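Local coordinates for CdiA-CT toxin, Conserved domain protein (Yersinia pseudotuberculosis serotype O:3, PDB 4ZQU) that is probably an endonuclease toxin of the PD-(D/E)XK clan, used in contact-dependent growth inhibition and bound by the immunity protein CdiI, at residues K22-F27 with D63-F68. Sequence-based numbering, arbitrary orientation.
Sequences KTYDYF and DVTAKF
Y24 reaches across to T65 and F68 in this restriction endonuclease-like (PD-(D/E)XK clan) domain, joining residues 22-24, close to strand 26-27 in the chain, to the end of helix 53-66 and to F68 just past it. Its ring and that of F68 make an edge-to-face pair, centroids 4.6 Å apart and planes at 57°. The Y24 edge leads with CE2, which sits over the centre of one F68 face, 3.3 Å from F68 CG. F68 holds its ring there with CG anti to the backbone N (chi1 178°). K22 runs obliquely past the same ring, its CE 4.0 Å from F68 CD1, while its NZ goes on to a salt bridge with E137 of the CdiI chain. The T23 methyl CG2 packs against two helix residues, meeting V64 CG1 at 3.6 Å and, more tightly, T65 CG2 at 3.5 Å. T65 turns OG1 back to the carbonyl of I62 three residues earlier (chi1 69°), which leaves its methyl for T23. I83 touches both Y24 and F68. The backbone carbonyl of T65, also bonded by K86 NZ, lies near the plane of the Y24 ring at its edge and accepts a hydrogen bond from Y24 OH, whose modelled OH to T65 O length of 2.4 Å is doubtfully short.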
loop_
_atom_site.group_PDB
_atom_site.type_symbol
_atom_site.label_atom_id
_atom_site.label_comp_id
_atom_site.label_asym_id
_atom_site.label_seq_id
_atom_site.Cartn_x
_atom_site.Cartn_y
_atom_site.Cartn_z
ATOM N N LYS A 22 -6.893 -3.325 -0.869
ATOM C CA LYS A 22 -7.949 -3.031 0.092
ATOM C C LYS A 22 -9.107 -2.342 -0.622
ATOM O O LYS A 22 -9.707 -2.896 -1.546
ATOM C CB LYS A 22 -7.435 -2.158 1.239
ATOM C CG LYS A 22 -6.493 -2.867 2.196
ATOM C CD LYS A 22 -7.238 -3.295 3.452
ATOM C CE LYS A 22 -6.424 -3.043 4.711
ATOM N NZ LYS A 22 -6.207 -4.308 5.465
ATOM N N THR A 23 -9.396 -1.118 -0.201
ATOM C CA THR A 23 -10.483 -0.344 -0.778
ATOM C C THR A 23 -9.948 0.780 -1.666
ATOM O O THR A 23 -10.698 1.386 -2.430
ATOM C CB THR A 23 -11.369 0.244 0.325
ATOM O OG1 THR A 23 -12.447 0.980 -0.261
ATOM C CG2 THR A 23 -10.551 1.164 1.211
ATOM N N TYR A 24 -8.649 1.046 -1.573
ATOM C CA TYR A 24 -8.036 2.144 -2.314
ATOM C C TYR A 24 -7.689 1.740 -3.742
ATOM O O TYR A 24 -6.981 0.757 -3.967
ATOM C CB TYR A 24 -6.780 2.641 -1.595
ATOM C CG TYR A 24 -7.040 3.185 -0.208
ATOM C CD1 TYR A 24 -8.264 3.756 0.118
ATOM C CD2 TYR A 24 -6.065 3.116 0.776
ATOM C CE1 TYR A 24 -8.507 4.250 1.386
ATOM C CE2 TYR A 24 -6.298 3.608 2.049
ATOM C CZ TYR A 24 -7.522 4.173 2.348
ATOM O OH TYR A 24 -7.761 4.665 3.611
ATOM N N ASP A 25 -8.190 2.509 -4.703
ATOM C CA ASP A 25 -7.952 2.224 -6.112
ATOM C C ASP A 25 -6.906 3.171 -6.687
ATOM O O ASP A 25 -6.114 2.790 -7.547
ATOM C CB ASP A 25 -9.260 2.325 -6.897
ATOM C CG ASP A 25 -10.322 1.374 -6.374
ATOM O OD1 ASP A 25 -9.985 0.210 -6.073
ATOM O OD2 ASP A 25 -11.492 1.789 -6.253
ATOM N N TYR A 26 -6.903 4.406 -6.197
ATOM C CA TYR A 26 -5.940 5.405 -6.646
ATOM C C TYR A 26 -5.212 6.056 -5.482
ATOM O O TYR A 26 -5.759 6.196 -4.389
ATOM C CB TYR A 26 -6.629 6.478 -7.484
ATOM C CG TYR A 26 -7.143 5.962 -8.798
ATOM C CD1 TYR A 26 -6.325 5.928 -9.917
ATOM C CD2 TYR A 26 -8.444 5.495 -8.920
ATOM C CE1 TYR A 26 -6.787 5.447 -11.122
ATOM C CE2 TYR A 26 -8.917 5.013 -10.122
ATOM C CZ TYR A 26 -8.082 4.990 -11.219
ATOM O OH TYR A 26 -8.547 4.513 -12.421
ATOM N N PHE A 27 -3.972 6.458 -5.732
ATOM C CA PHE A 27 -3.168 7.136 -4.731
ATOM C C PHE A 27 -2.337 8.223 -5.391
ATOM O O PHE A 27 -1.471 7.928 -6.212
ATOM C CB PHE A 27 -2.265 6.139 -4.002
ATOM C CG PHE A 27 -1.503 6.735 -2.848
ATOM C CD1 PHE A 27 -2.108 7.632 -1.991
ATOM C CD2 PHE A 27 -0.182 6.394 -2.623
ATOM C CE1 PHE A 27 -1.411 8.178 -0.926
ATOM C CE2 PHE A 27 0.519 6.941 -1.562
ATOM C CZ PHE A 27 -0.098 7.832 -0.715
ATOM N N ASP A 63 -15.967 2.618 6.154
ATOM C CA ASP A 63 -15.261 2.167 7.347
ATOM C C ASP A 63 -13.856 1.676 7.015
ATOM O O ASP A 63 -12.912 1.947 7.751
ATOM C CB ASP A 63 -16.050 1.064 8.056
ATOM C CG ASP A 63 -17.360 1.566 8.634
ATOM O OD1 ASP A 63 -17.418 2.747 9.040
ATOM O OD2 ASP A 63 -18.332 0.780 8.685
ATOM N N VAL A 64 -13.723 0.965 5.899
ATOM C CA VAL A 64 -12.435 0.425 5.479
ATOM C C VAL A 64 -11.466 1.539 5.092
ATOM O O VAL A 64 -10.286 1.499 5.441
ATOM C CB VAL A 64 -12.590 -0.544 4.292
ATOM C CG1 VAL A 64 -11.243 -1.116 3.890
ATOM C CG2 VAL A 64 -13.548 -1.661 4.652
ATOM N N THR A 65 -11.972 2.534 4.372
ATOM C CA THR A 65 -11.160 3.677 3.982
ATOM C C THR A 65 -10.672 4.432 5.212
ATOM O O THR A 65 -9.526 4.874 5.269
ATOM C CB THR A 65 -11.942 4.652 3.078
ATOM O OG1 THR A 65 -12.963 5.300 3.843
ATOM C CG2 THR A 65 -12.583 3.918 1.916
ATOM N N ALA A 66 -11.553 4.562 6.199
ATOM C CA ALA A 66 -11.281 5.365 7.388
ATOM C C ALA A 66 -10.421 4.625 8.409
ATOM O O ALA A 66 -9.536 5.215 9.024
ATOM C CB ALA A 66 -12.591 5.810 8.031
ATOM N N LYS A 67 -10.688 3.334 8.586
ATOM C CA LYS A 67 -9.957 2.522 9.555
ATOM C C LYS A 67 -8.676 1.944 8.963
ATOM O O LYS A 67 -8.072 1.040 9.538
ATOM C CB LYS A 67 -10.842 1.400 10.081
ATOM N N PHE A 68 -8.267 2.466 7.813
ATOM C CA PHE A 68 -7.058 1.995 7.154
ATOM C C PHE A 68 -5.804 2.436 7.907
ATOM O O PHE A 68 -5.591 3.629 8.136
ATOM C CB PHE A 68 -7.010 2.501 5.713
ATOM C CG PHE A 68 -5.773 2.095 4.968
ATOM C CD1 PHE A 68 -5.744 0.919 4.244
ATOM C CD2 PHE A 68 -4.640 2.894 4.986
ATOM C CE1 PHE A 68 -4.613 0.545 3.557
ATOM C CE2 PHE A 68 -3.504 2.523 4.302
ATOM C CZ PHE A 68 -3.491 1.347 3.586
#